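Local coordinates for protein iron aquisition yersiniabactin synthesis enzyme, YbtT (Escherichia coli, PDB 6BA9) that acts as a low-specificity type II thioesterase that maintains production of the metallophore yersiniabactin, probably by hydrolysing acyl thioesters on its synthetase, at residues 95-100 / 184-189; 113-118 / 207-212; 73-78 / 106-111; 120-125 / 178-183; 46-51 / 89-94. The protein carries 1 engineered substitution. All blocks are in the same frame, centred on the assembly; numbering follows the deposited sequence.

Contact 1. Residues 95-100 / 184-189; sequences VAFETC and PPLRTP
Leu186 reaches from its loop to helix 91-105 and lodges its CD1 branch against Phe97 and Cys100, two residues three positions apart on one helical face. The apolar part is the tighter: Leu186 CD1 lies 3.3 Å from Phe97 CE1. The same methyl is almost as near to Phe97 CD1, and Leu186 CG backs it up against Phe97 CE1. The methyl approaches that side of the ring at a slant, and the separations leave little slack. Phe97 can offer its CD1-CE1 side because its CG stands anti to the backbone N (chi1 172°), which carries the ring out toward the loop. On the same branch, Leu186 CD1 is 4.1 Å from Cys100 CB, a looser touch.

The sulfur contact lies beyond. Cys100 SG rests against the branched end of Thr188, nearest to the hydroxyl at 3.4 Å from Thr188 OG1, with Thr188 CB and CG2 only slightly farther off. The hydroxyl itself is engaged by Glu104 OE1, and the other carboxylate oxygen of Glu104 accepts Arg187 N, so this one glutamate ties both loop residues to the helix.

Polar bonding inside the helix is separate: Thr99 OG1 donates to Val95 O at 2.7 Å, an oxygen that also receives Thr99 N.

In the alpha/beta-hydrolase layout the loop leads into strand 190-195, with Pro189 bonded through the backbone to Leu113. The opposite flank of helix 91-105, through Thr99, packs on helix 63-77, while Cys100 also meets Leu86 of strand 84-89.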
# COMPACT_ATOMS: atom_id res chain seq x y z
N VAL A 95 5.08 -2.99 0.87
CA VAL A 95 4.65 -4.12 1.69
C VAL A 95 3.89 -5.14 0.85
O VAL A 95 4.11 -6.35 0.98
CB VAL A 95 3.82 -3.65 2.90
CG1 VAL A 95 3.35 -4.87 3.70
CG2 VAL A 95 4.64 -2.73 3.80
N ALA A 96 3.01 -4.68 -0.04
CA ALA A 96 2.25 -5.59 -0.89
C ALA A 96 3.18 -6.40 -1.78
O ALA A 96 3.00 -7.61 -1.93
CB ALA A 96 1.26 -4.80 -1.74
N PHE A 97 4.18 -5.75 -2.37
CA PHE A 97 5.17 -6.44 -3.18
C PHE A 97 5.91 -7.50 -2.39
O PHE A 97 6.01 -8.67 -2.82
CB PHE A 97 6.15 -5.40 -3.75
CG PHE A 97 7.34 -6.00 -4.45
CD1 PHE A 97 7.18 -6.71 -5.62
CD2 PHE A 97 8.60 -5.81 -3.95
CE1 PHE A 97 8.30 -7.23 -6.28
CE2 PHE A 97 9.71 -6.33 -4.61
CZ PHE A 97 9.55 -7.04 -5.76
N GLU A 98 6.44 -7.14 -1.21
CA GLU A 98 7.21 -8.10 -0.42
C GLU A 98 6.32 -9.22 0.12
O GLU A 98 6.77 -10.37 0.23
CB GLU A 98 7.97 -7.37 0.70
CG GLU A 98 9.10 -6.46 0.22
CD GLU A 98 10.29 -7.20 -0.34
OE1 GLU A 98 10.42 -8.43 -0.09
OE2 GLU A 98 11.09 -6.55 -1.05
N THR A 99 5.06 -8.92 0.43
CA THR A 99 4.11 -9.96 0.81
C THR A 99 3.85 -10.91 -0.34
O THR A 99 3.84 -12.14 -0.16
CB THR A 99 2.80 -9.30 1.27
OG1 THR A 99 3.05 -8.45 2.40
CG2 THR A 99 1.78 -10.35 1.70
N CYS A 100 3.66 -10.36 -1.53
CA CYS A 100 3.43 -11.17 -2.71
C CYS A 100 4.63 -12.06 -2.99
O CYS A 100 4.46 -13.23 -3.36
CB CYS A 100 3.13 -10.26 -3.91
SG CYS A 100 2.42 -11.13 -5.34
N PRO A 184 14.84 -12.92 -7.84
CA PRO A 184 14.10 -13.19 -9.07
C PRO A 184 12.93 -12.25 -9.21
O PRO A 184 12.34 -11.80 -8.21
CB PRO A 184 13.63 -14.64 -8.89
CG PRO A 184 14.60 -15.23 -7.92
CD PRO A 184 14.92 -14.12 -6.98
N PRO A 185 12.51 -11.94 -10.44
CA PRO A 185 11.31 -11.15 -10.63
C PRO A 185 10.09 -11.93 -10.19
O PRO A 185 10.08 -13.17 -10.16
CB PRO A 185 11.28 -10.90 -12.14
CG PRO A 185 11.99 -12.08 -12.71
CD PRO A 185 13.07 -12.43 -11.72
N LEU A 186 9.05 -11.20 -9.82
CA LEU A 186 7.81 -11.83 -9.42
C LEU A 186 7.00 -12.19 -10.65
O LEU A 186 6.98 -11.43 -11.63
CB LEU A 186 7.00 -10.87 -8.55
CG LEU A 186 7.56 -10.59 -7.16
CD1 LEU A 186 6.47 -9.94 -6.30
CD2 LEU A 186 8.07 -11.85 -6.49
N ARG A 187 6.36 -13.35 -10.62
CA ARG A 187 5.55 -13.83 -11.72
C ARG A 187 4.06 -13.57 -11.54
O ARG A 187 3.30 -13.72 -12.50
CB ARG A 187 5.81 -15.31 -11.96
CG ARG A 187 7.15 -15.55 -12.63
CD ARG A 187 8.24 -15.86 -11.62
NE ARG A 187 9.57 -15.90 -12.24
CZ ARG A 187 10.62 -16.50 -11.70
NH1 ARG A 187 10.50 -17.15 -10.55
NH2 ARG A 187 11.79 -16.48 -12.32
N THR A 188 3.63 -13.17 -10.35
CA THR A 188 2.23 -12.83 -10.17
C THR A 188 1.85 -11.70 -11.13
O THR A 188 2.56 -10.69 -11.20
CB THR A 188 2.01 -12.37 -8.72
OG1 THR A 188 2.23 -13.46 -7.81
CG2 THR A 188 0.59 -11.84 -8.51
N PRO A 189 0.72 -11.80 -11.83
CA PRO A 189 0.32 -10.70 -12.73
C PRO A 189 0.12 -9.42 -11.94
O PRO A 189 -0.49 -9.42 -10.87
CB PRO A 189 -1.00 -11.20 -13.31
CG PRO A 189 -0.88 -12.68 -13.26
CD PRO A 189 -0.17 -12.96 -11.96

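Contact 2. Residues 113-118 / 207-212; sequences LIISGC and DAWRQW
With CG1 of Ile115 beside the backbone N, its CG2 methyl falls anti to that N and projects at Trp209, where a chi2 of 96° turns the indole crosswise to its CA-CB bond, with one face to the methyl. This is a packing site of the alpha/beta-hydrolase fold: strand 112-116, which follows strand 84-89 through helix 91-105 in a beta-alpha-beta crossover, meets the short 3-10 turn at 208-211 that comes after helix 203-207.

The main apolar evidence is a CH-pi contact. Ile115 CG2 stands 3.5 Å from the centroid of the five-membered ring and only 14° off the ring normal, its closest ring atom being Trp209 NE1 at 3.4 Å. While the face is occupied in this way, the N-H of the same ring is used at the edge: Trp209 NE1 donates to Cys118 O at 2.9 Å with an N-H...O angle of 140°, noticeably bent. The oxygen lies almost exactly in the indole plane, yet the donor stands well above the carbonyl plane of Cys118. Face contact and edge bond together fix the rotation of the indole, and Phe97 adds an edge-to-face contact.

Arg210 of the 3-10 turn reaches back to Asp207, at the end of helix 203-207, in a side-on salt bridge. Cys118 SG touches the benzo part of the indole, 4.2 Å from Trp209 CZ2.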
# COMPACT_ATOMS: atom_id res chain seq x y z
N LEU A 113 -1.32 -8.49 -8.21
CA LEU A 113 -0.59 -7.51 -7.41
C LEU A 113 -0.81 -6.14 -8.03
O LEU A 113 -0.56 -5.96 -9.24
CB LEU A 113 0.90 -7.82 -7.39
CG LEU A 113 1.78 -6.80 -6.68
CD1 LEU A 113 1.40 -6.65 -5.18
CD2 LEU A 113 3.25 -7.16 -6.89
N ILE A 114 -1.26 -5.18 -7.23
CA ILE A 114 -1.51 -3.81 -7.66
C ILE A 114 -0.55 -2.88 -6.91
O ILE A 114 -0.64 -2.74 -5.67
CB ILE A 114 -2.98 -3.38 -7.50
CG1 ILE A 114 -3.92 -4.33 -8.27
CG2 ILE A 114 -3.17 -1.94 -7.97
CD1 ILE A 114 -4.59 -5.37 -7.41
N ILE A 115 0.39 -2.29 -7.65
CA ILE A 115 1.40 -1.37 -7.13
C ILE A 115 0.96 0.03 -7.55
O ILE A 115 0.87 0.32 -8.74
CB ILE A 115 2.77 -1.71 -7.74
CG1 ILE A 115 3.22 -3.10 -7.30
CG2 ILE A 115 3.82 -0.64 -7.46
CD1 ILE A 115 3.50 -3.23 -5.87
N SER A 116 0.65 0.89 -6.58
CA SER A 116 0.13 2.22 -6.85
C SER A 116 1.01 3.30 -6.22
O SER A 116 1.37 3.22 -5.04
CB SER A 116 -1.28 2.26 -6.28
OG SER A 116 -1.91 3.52 -6.41
N GLY A 117 1.33 4.34 -7.01
CA GLY A 117 1.91 5.54 -6.45
C GLY A 117 3.15 5.34 -5.61
O GLY A 117 3.27 5.93 -4.52
N CYS A 118 4.11 4.55 -6.11
CA CYS A 118 5.31 4.22 -5.36
C CYS A 118 6.47 4.05 -6.33
O CYS A 118 6.32 3.41 -7.37
CB CYS A 118 5.10 2.91 -4.61
SG CYS A 118 6.40 2.48 -3.44
N ASP A 207 7.09 3.46 -13.35
CA ASP A 207 7.40 2.61 -14.48
C ASP A 207 8.60 1.71 -14.21
O ASP A 207 8.69 0.60 -14.76
CB ASP A 207 7.69 3.49 -15.70
CG ASP A 207 7.90 2.69 -16.96
OD1 ASP A 207 6.98 1.98 -17.39
OD2 ASP A 207 9.02 2.80 -17.52
N ALA A 208 9.54 2.18 -13.38
CA ALA A 208 10.73 1.41 -13.03
C ALA A 208 10.41 0.10 -12.32
O ALA A 208 11.29 -0.78 -12.21
CB ALA A 208 11.65 2.28 -12.19
N TRP A 209 9.18 -0.07 -11.85
CA TRP A 209 8.81 -1.37 -11.28
C TRP A 209 8.88 -2.50 -12.30
O TRP A 209 8.92 -3.67 -11.91
CB TRP A 209 7.41 -1.30 -10.70
CG TRP A 209 7.31 -0.76 -9.28
CD1 TRP A 209 7.02 0.51 -8.92
CD2 TRP A 209 7.45 -1.50 -8.07
NE1 TRP A 209 6.99 0.63 -7.55
CE2 TRP A 209 7.25 -0.60 -7.00
CE3 TRP A 209 7.75 -2.83 -7.79
CZ2 TRP A 209 7.33 -1.00 -5.67
CZ3 TRP A 209 7.83 -3.22 -6.46
CH2 TRP A 209 7.61 -2.31 -5.43
N ARG A 210 8.89 -2.18 -13.59
CA ARG A 210 8.96 -3.24 -14.59
C ARG A 210 10.26 -4.02 -14.49
O ARG A 210 10.33 -5.13 -15.01
CB ARG A 210 8.75 -2.67 -16.00
CG ARG A 210 7.34 -2.12 -16.23
CD ARG A 210 7.09 -1.66 -17.67
NE ARG A 210 7.98 -0.56 -18.02
CZ ARG A 210 9.10 -0.67 -18.72
NH1 ARG A 210 9.48 -1.84 -19.19
NH2 ARG A 210 9.84 0.41 -18.92
N GLN A 211 11.27 -3.49 -13.79
CA GLN A 211 12.50 -4.24 -13.57
C GLN A 211 12.28 -5.44 -12.66
O GLN A 211 13.09 -6.38 -12.68
CB GLN A 211 13.57 -3.35 -12.92
CG GLN A 211 14.01 -2.13 -13.74
CD GLN A 211 14.93 -2.51 -14.86
OE1 GLN A 211 15.59 -3.55 -14.79
NE2 GLN A 211 15.00 -1.68 -15.88
N TRP A 212 11.19 -5.44 -11.89
CA TRP A 212 10.97 -6.40 -10.81
C TRP A 212 9.83 -7.38 -11.10
O TRP A 212 9.58 -8.28 -10.28
CB TRP A 212 10.64 -5.62 -9.53
CG TRP A 212 11.75 -4.78 -9.04
CD1 TRP A 212 12.07 -3.52 -9.44
CD2 TRP A 212 12.72 -5.14 -8.05
NE1 TRP A 212 13.17 -3.07 -8.76
CE2 TRP A 212 13.59 -4.05 -7.91
CE3 TRP A 212 12.93 -6.28 -7.28
CZ2 TRP A 212 14.65 -4.07 -7.01
CZ3 TRP A 212 13.97 -6.29 -6.40
CH2 TRP A 212 14.83 -5.20 -6.27

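Contact 3. Residues 73-78 / 106-111; sequences ELEASV and RGLAPQ
Glu75, near the end of helix 63-77, and Leu108, just after helix 91-105, bring their CA atoms to 7.7 Å, and the chain turns away between helix and loop at Gly107, whose positive phi of 83° belongs to a Schellman motif closing the second helix. From the last turn of its helix Glu75 stretches out fully, CG anti to the backbone N, and lies across Leu108 at about a right angle. Leu108 CD1 presses on the stem of that side chain, 3.6 Å from Glu75 CG and 3.7 Å from Glu75 CD.

The carboxylate continues past the leucine to Arg106. A salt bridge joins Glu75 OE1 to Arg106 NH1 at 3.0 Å, but as a hydrogen bond it is weak, because the N-H...O angle is only 122°. The carboxylate and guanidinium planes are tilted 31° apart. Arg106 CD also sits 3.4 Å from the same oxygen. The stronger polar partner of Arg106 NH1 is Asn72 OD1, one turn back on helix 63-77, so NH1 is shared between two residues of that helix.

Both helices flank the central sheet of the alpha/beta-hydrolase fold, and the contact joins their ends at the surface, in the connection from helix 91-105 to strand 112-116. Further along that connection, Pro110 folds inward onto Leu103 and Cys100.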
# COMPACT_ATOMS: atom_id res chain seq x y z
N GLU A 73 -0.20 -14.16 8.06
CA GLU A 73 -1.62 -14.04 8.36
C GLU A 73 -2.48 -14.49 7.18
O GLU A 73 -3.46 -15.22 7.36
CB GLU A 73 -1.95 -12.60 8.73
CG GLU A 73 -3.44 -12.35 8.95
CD GLU A 73 -3.72 -10.99 9.53
OE1 GLU A 73 -2.95 -10.54 10.41
OE2 GLU A 73 -4.71 -10.36 9.09
N LEU A 74 -2.12 -14.08 5.97
CA LEU A 74 -2.90 -14.45 4.80
C LEU A 74 -2.79 -15.95 4.51
O LEU A 74 -3.78 -16.58 4.16
CB LEU A 74 -2.48 -13.61 3.59
CG LEU A 74 -2.78 -12.11 3.75
CD1 LEU A 74 -2.30 -11.38 2.54
CD2 LEU A 74 -4.24 -11.84 3.97
N GLU A 75 -1.60 -16.53 4.66
CA GLU A 75 -1.46 -17.97 4.47
C GLU A 75 -2.36 -18.74 5.42
O GLU A 75 -2.89 -19.80 5.06
CB GLU A 75 -0.00 -18.37 4.64
CG GLU A 75 0.25 -19.87 4.50
CD GLU A 75 1.71 -20.26 4.50
OE1 GLU A 75 2.58 -19.46 4.92
OE2 GLU A 75 2.00 -21.42 4.08
N ALA A 76 -2.52 -18.25 6.65
CA ALA A 76 -3.32 -18.92 7.67
C ALA A 76 -4.81 -18.72 7.46
O ALA A 76 -5.60 -19.59 7.84
CB ALA A 76 -2.93 -18.39 9.05
N SER A 77 -5.22 -17.60 6.86
CA SER A 77 -6.62 -17.19 6.87
C SER A 77 -7.30 -17.21 5.50
O SER A 77 -8.54 -17.18 5.47
CB SER A 77 -6.76 -15.79 7.48
OG SER A 77 -6.25 -14.80 6.61
N VAL A 78 -6.57 -17.25 4.40
CA VAL A 78 -7.16 -17.20 3.07
C VAL A 78 -7.17 -18.60 2.49
O VAL A 78 -6.12 -19.24 2.37
CB VAL A 78 -6.41 -16.23 2.15
CG1 VAL A 78 -7.04 -16.23 0.75
CG2 VAL A 78 -6.42 -14.84 2.74
N ARG A 106 6.08 -19.44 -1.53
CA ARG A 106 5.49 -20.55 -0.79
C ARG A 106 4.55 -21.40 -1.63
O ARG A 106 3.98 -22.36 -1.09
CB ARG A 106 4.72 -19.98 0.42
CG ARG A 106 5.62 -19.38 1.49
CD ARG A 106 4.82 -18.58 2.53
NE ARG A 106 5.72 -17.78 3.36
CZ ARG A 106 5.34 -17.00 4.37
NH1 ARG A 106 4.05 -16.91 4.71
NH2 ARG A 106 6.24 -16.31 5.04
N GLY A 107 4.33 -21.07 -2.90
CA GLY A 107 3.43 -21.82 -3.75
C GLY A 107 1.98 -21.45 -3.61
O GLY A 107 1.11 -22.26 -3.96
N LEU A 108 1.67 -20.25 -3.14
CA LEU A 108 0.29 -19.93 -2.81
C LEU A 108 -0.42 -19.14 -3.90
O LEU A 108 -1.65 -18.99 -3.84
CB LEU A 108 0.22 -19.27 -1.44
CG LEU A 108 0.62 -20.31 -0.38
CD1 LEU A 108 0.74 -19.67 0.97
CD2 LEU A 108 -0.38 -21.46 -0.32
N ALA A 109 0.32 -18.67 -4.90
CA ALA A 109 -0.26 -18.22 -6.16
C ALA A 109 -1.28 -17.11 -5.94
O ALA A 109 -2.46 -17.29 -6.25
CB ALA A 109 -0.93 -19.41 -6.86
N PRO A 110 -0.88 -15.96 -5.41
CA PRO A 110 -1.78 -14.79 -5.47
C PRO A 110 -2.21 -14.54 -6.91
O PRO A 110 -1.44 -14.79 -7.84
CB PRO A 110 -0.93 -13.64 -4.93
CG PRO A 110 0.28 -14.26 -4.33
CD PRO A 110 0.47 -15.61 -4.96
N GLN A 111 -3.43 -14.07 -7.11
CA GLN A 111 -3.94 -13.87 -8.46
C GLN A 111 -3.58 -12.52 -9.05
O GLN A 111 -3.65 -12.35 -10.28
CB GLN A 111 -5.46 -14.07 -8.49
CG GLN A 111 -5.84 -15.48 -8.05
CD GLN A 111 -5.21 -16.55 -8.90
OE1 GLN A 111 -5.50 -16.66 -10.09
NE2 GLN A 111 -4.31 -17.34 -8.30

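Contact 4. Residues 120-125 / 178-183; sequences APHLHS and DSPDVC
A type I beta turn from Ala120 to Leu123 presents His122 to Pro180, which opens a 3-10 turn at 180-182 and sets its CG over one face of the imidazole. Pro180 CG stands 4.2 Å from the centroid of the His122 ring and 20° off the ring normal, a CH-pi contact offset toward the rim; its nearest ring atom is His122 ND1 at 4.0 Å. The opposite face of the imidazole carries Leu123 CG, from the same turn, so the ring is clasped between a proline and a leucine. The His122 side chain reaches this slot with CG between the backbone N and the carbonyl carbon (chi1 63°). Closer to the backbone, His122 CB approaches Ser179 CA at 4.4 Å.

ND1 of that imidazole takes the N-H of Trp212 NE1, consistent with an unprotonated ND1, and the two ring planes meet at about 30°. The turn follows strand 112-116, and the 178-183 segment leads toward strand 190-195; between them run helices 134-144 and 155-174, an insertion of the kind that in related thioesterases of the alpha/beta-hydrolase fold forms a lid, and which leaves and returns through these two loops.

A water sits between the two backbones, 2.8 Å from His122 O; its link to Asp178 O, at 2.5 Å, is too short to be more than doubtful. On the Pro180 side, Ser179 OG accepts from Asp181 N at 3.0 Å, an ST turn at the start of the 3-10 segment.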
# COMPACT_ATOMS: atom_id res chain seq x y z
N ALA A 120 10.04 2.42 -7.52
CA ALA A 120 10.48 1.03 -7.53
C ALA A 120 11.55 0.77 -6.46
O ALA A 120 12.21 1.71 -5.99
CB ALA A 120 11.04 0.71 -8.90
N PRO A 121 11.76 -0.50 -6.07
CA PRO A 121 12.65 -0.79 -4.93
C PRO A 121 14.14 -0.52 -5.15
O PRO A 121 14.86 -0.46 -4.15
CB PRO A 121 12.39 -2.27 -4.63
CG PRO A 121 11.02 -2.53 -5.18
CD PRO A 121 10.95 -1.68 -6.42
N HIS A 122 14.60 -0.32 -6.38
CA HIS A 122 15.99 0.09 -6.59
C HIS A 122 16.15 1.60 -6.64
O HIS A 122 17.27 2.09 -6.88
CB HIS A 122 16.56 -0.54 -7.87
CG HIS A 122 15.86 -0.11 -9.11
ND1 HIS A 122 14.60 -0.56 -9.45
CD2 HIS A 122 16.24 0.72 -10.11
CE1 HIS A 122 14.24 -0.03 -10.60
NE2 HIS A 122 15.21 0.76 -11.02
N LEU A 123 15.08 2.35 -6.41
CA LEU A 123 15.09 3.80 -6.40
C LEU A 123 14.80 4.33 -5.00
O LEU A 123 14.49 3.58 -4.08
CB LEU A 123 14.06 4.33 -7.40
CG LEU A 123 14.18 3.85 -8.85
CD1 LEU A 123 13.07 4.39 -9.69
CD2 LEU A 123 15.53 4.24 -9.44
N HIS A 124 14.94 5.64 -4.85
CA HIS A 124 14.51 6.36 -3.66
C HIS A 124 13.43 7.36 -4.03
O HIS A 124 13.40 7.89 -5.15
CB HIS A 124 15.68 7.12 -3.02
CG HIS A 124 16.85 6.26 -2.67
ND1 HIS A 124 16.98 5.63 -1.45
CD2 HIS A 124 17.97 5.95 -3.37
CE1 HIS A 124 18.12 4.95 -1.42
NE2 HIS A 124 18.74 5.14 -2.57
N SER A 125 12.55 7.64 -3.07
CA SER A 125 11.57 8.71 -3.24
C SER A 125 12.28 10.05 -3.44
O SER A 125 13.33 10.32 -2.85
CB SER A 125 10.69 8.79 -1.99
OG SER A 125 9.77 9.86 -2.11
N ASP A 178 20.11 -2.57 -4.04
CA ASP A 178 21.10 -1.97 -4.94
C ASP A 178 20.73 -2.17 -6.40
O ASP A 178 21.01 -1.30 -7.23
CB ASP A 178 22.49 -2.53 -4.67
CG ASP A 178 23.11 -1.96 -3.42
OD1 ASP A 178 22.65 -0.90 -2.96
OD2 ASP A 178 24.08 -2.57 -2.90
N SER A 179 20.09 -3.29 -6.74
CA SER A 179 19.72 -3.55 -8.12
C SER A 179 18.59 -4.56 -8.16
O SER A 179 18.43 -5.36 -7.23
CB SER A 179 20.93 -4.06 -8.92
OG SER A 179 20.77 -5.41 -9.28
N PRO A 180 17.80 -4.57 -9.24
CA PRO A 180 16.72 -5.57 -9.37
C PRO A 180 17.19 -7.01 -9.41
O PRO A 180 16.38 -7.92 -9.21
CB PRO A 180 16.02 -5.17 -10.68
CG PRO A 180 16.46 -3.74 -10.94
CD PRO A 180 17.84 -3.65 -10.38
N ASP A 181 18.47 -7.26 -9.67
CA ASP A 181 18.91 -8.64 -9.76
C ASP A 181 19.18 -9.27 -8.40
O ASP A 181 19.59 -10.44 -8.35
CB ASP A 181 20.12 -8.78 -10.68
CG ASP A 181 21.37 -8.13 -10.13
OD1 ASP A 181 21.39 -7.73 -8.95
OD2 ASP A 181 22.35 -8.03 -10.91
N VAL A 182 18.95 -8.54 -7.31
CA VAL A 182 19.09 -9.10 -5.97
C VAL A 182 18.14 -10.27 -5.74
O VAL A 182 18.42 -11.13 -4.90
CB VAL A 182 18.92 -7.99 -4.90
CG1 VAL A 182 18.76 -8.59 -3.51
CG2 VAL A 182 20.14 -7.06 -4.92
N CYS A 183 17.02 -10.35 -6.45
CA CYS A 183 16.19 -11.54 -6.36
C CYS A 183 15.47 -11.76 -7.68
O CYS A 183 15.45 -10.88 -8.55
CB CYS A 183 15.17 -11.44 -5.25
SG CYS A 183 13.99 -10.11 -5.57
O HOH W 1 19.73 0.79 -6.60

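Contact 5. Residues 46-51 / 89-94; sequences VTWPGR and HAMGAQ. Engineered in segment 89-94: Ala90 (natural residue Ser).
Behind Met91 and Gly92, which touch Trp48, the first helical turn is tied by the shortest polar bond here, Ala93 N to Ala90 O at 2.8 Å. Ala90 is an engineered residue that replaces a serine, probably the nucleophile at the elbow between strand 84-89 and helix 91-105, as in other alpha/beta hydrolases; its backbone angles (58°/-124°) fit such an elbow.

Met91 runs out fully extended and places its methyl over the indole of Trp48. Met91 CE lies 3.9 Å from the centroid of the five-membered ring, 25° off the normal, and 3.6 Å from Trp48 NE1. Met91 SD, at 3.7 Å from Trp48 NE1, adds an oblique Met-aromatic contact. At the ring edge Gly92 CA is 4.1 Å from Trp48 CZ2. Arg51, salt-bridged to Asp168, sets one guanidinium face on Trp48 CB, and Arg51 NH2 donates to Pro49 O at 3.2 Å across the turn.

Trp48 NE1 is buried and its N-H has no acceptor in the model, which leaves this contact to nonpolar and sulfur-aromatic packing against the thioether and methyl of Met91.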
# COMPACT_ATOMS: atom_id res chain seq x y z
N VAL A 46 -5.21 -3.45 5.63
CA VAL A 46 -4.14 -3.86 6.53
C VAL A 46 -3.84 -2.72 7.51
O VAL A 46 -3.68 -1.57 7.09
CB VAL A 46 -2.88 -4.24 5.74
CG1 VAL A 46 -1.77 -4.71 6.67
CG2 VAL A 46 -3.19 -5.32 4.73
N THR A 47 -3.76 -3.05 8.80
CA THR A 47 -3.39 -2.09 9.84
C THR A 47 -1.91 -2.25 10.18
O THR A 47 -1.47 -3.36 10.51
CB THR A 47 -4.17 -2.39 11.12
OG1 THR A 47 -5.57 -2.47 10.84
CG2 THR A 47 -3.92 -1.34 12.17
N TRP A 48 -1.16 -1.16 10.13
CA TRP A 48 0.21 -1.19 10.61
C TRP A 48 0.22 -1.22 12.14
O TRP A 48 -0.52 -0.46 12.79
CB TRP A 48 0.98 0.03 10.14
CG TRP A 48 1.12 0.26 8.64
CD1 TRP A 48 1.23 1.47 8.04
CD2 TRP A 48 1.20 -0.72 7.58
NE1 TRP A 48 1.39 1.33 6.68
CE2 TRP A 48 1.36 -0.00 6.37
CE3 TRP A 48 1.15 -2.12 7.53
CZ2 TRP A 48 1.46 -0.62 5.13
CZ3 TRP A 48 1.26 -2.73 6.28
CH2 TRP A 48 1.41 -1.97 5.10
N PRO A 49 1.01 -2.09 12.77
CA PRO A 49 1.10 -2.08 14.23
C PRO A 49 1.35 -0.68 14.78
O PRO A 49 2.03 0.16 14.17
CB PRO A 49 2.28 -3.03 14.50
CG PRO A 49 2.20 -4.02 13.37
CD PRO A 49 1.77 -3.21 12.17
N GLY A 50 0.71 -0.41 15.92
CA GLY A 50 0.86 0.82 16.64
C GLY A 50 -0.35 1.72 16.64
O GLY A 50 -0.31 2.79 17.27
N ARG A 51 -1.42 1.37 15.93
CA ARG A 51 -2.59 2.21 15.84
C ARG A 51 -3.82 1.34 15.69
O ARG A 51 -3.73 0.12 15.46
CB ARG A 51 -2.50 3.17 14.65
CG ARG A 51 -2.61 2.46 13.29
CD ARG A 51 -1.64 3.03 12.23
NE ARG A 51 -0.26 2.62 12.49
CZ ARG A 51 0.81 3.10 11.86
NH1 ARG A 51 0.68 4.05 10.94
NH2 ARG A 51 2.00 2.65 12.19
N HIS A 89 -0.58 1.31 -1.83
CA HIS A 89 -0.28 2.65 -2.31
C HIS A 89 0.89 3.22 -1.52
O HIS A 89 0.90 3.17 -0.28
CB HIS A 89 -1.50 3.56 -2.14
CG HIS A 89 -1.35 4.90 -2.79
ND1 HIS A 89 -1.30 5.07 -4.16
CD2 HIS A 89 -1.23 6.14 -2.25
CE1 HIS A 89 -1.20 6.36 -4.43
NE2 HIS A 89 -1.13 7.03 -3.29
N ALA A 90 1.87 3.76 -2.24
CA ALA A 90 3.05 4.39 -1.64
C ALA A 90 3.75 3.36 -0.76
O ALA A 90 4.06 2.26 -1.26
CB ALA A 90 2.68 5.73 -1.00
N MET A 91 3.98 3.61 0.53
CA MET A 91 4.60 2.61 1.39
C MET A 91 3.90 1.27 1.26
O MET A 91 4.53 0.20 1.33
CB MET A 91 4.53 3.06 2.85
CG MET A 91 4.83 2.00 3.88
SD MET A 91 4.67 2.71 5.53
CE MET A 91 5.00 1.26 6.51
N GLY A 92 2.56 1.29 1.16
CA GLY A 92 1.81 0.05 1.10
C GLY A 92 2.15 -0.78 -0.12
O GLY A 92 2.03 -2.00 -0.07
N ALA A 93 2.56 -0.14 -1.22
CA ALA A 93 2.96 -0.92 -2.39
C ALA A 93 4.21 -1.75 -2.09
O ALA A 93 4.35 -2.87 -2.59
CB ALA A 93 3.22 0.00 -3.58
N GLN A 94 5.13 -1.21 -1.29
CA GLN A 94 6.33 -1.94 -0.93
C GLN A 94 5.98 -3.16 -0.10
O GLN A 94 6.50 -4.26 -0.33
CB GLN A 94 7.30 -1.04 -0.17
CG GLN A 94 7.73 0.23 -0.90
CD GLN A 94 8.35 1.24 0.01
OE1 GLN A 94 8.04 1.31 1.20
NE2 GLN A 94 9.22 2.07 -0.54

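Contacts 1 and 5 share helix 91-105, at its middle and its N-terminal end, their centres 16 Å apart. Contact 2 joins both: Trp209 CZ3 is 3.5 Å from Phe97 CG of contact 1, and Ser116 OG is 2.8 Å from His89 ND1 of contact 5, beside the engineered Ala90 at the presumed active site. Contact 4 is nested along the chain inside contact 2, which it touches where Trp209 CH2 comes 3.4 Å from Pro121 CG, and its nearest atoms are about 6 Å from contact 5. Contact 3 lies outermost: it touches contact 1 through Pro110, but its centre is about 25 Å from that of contact 4.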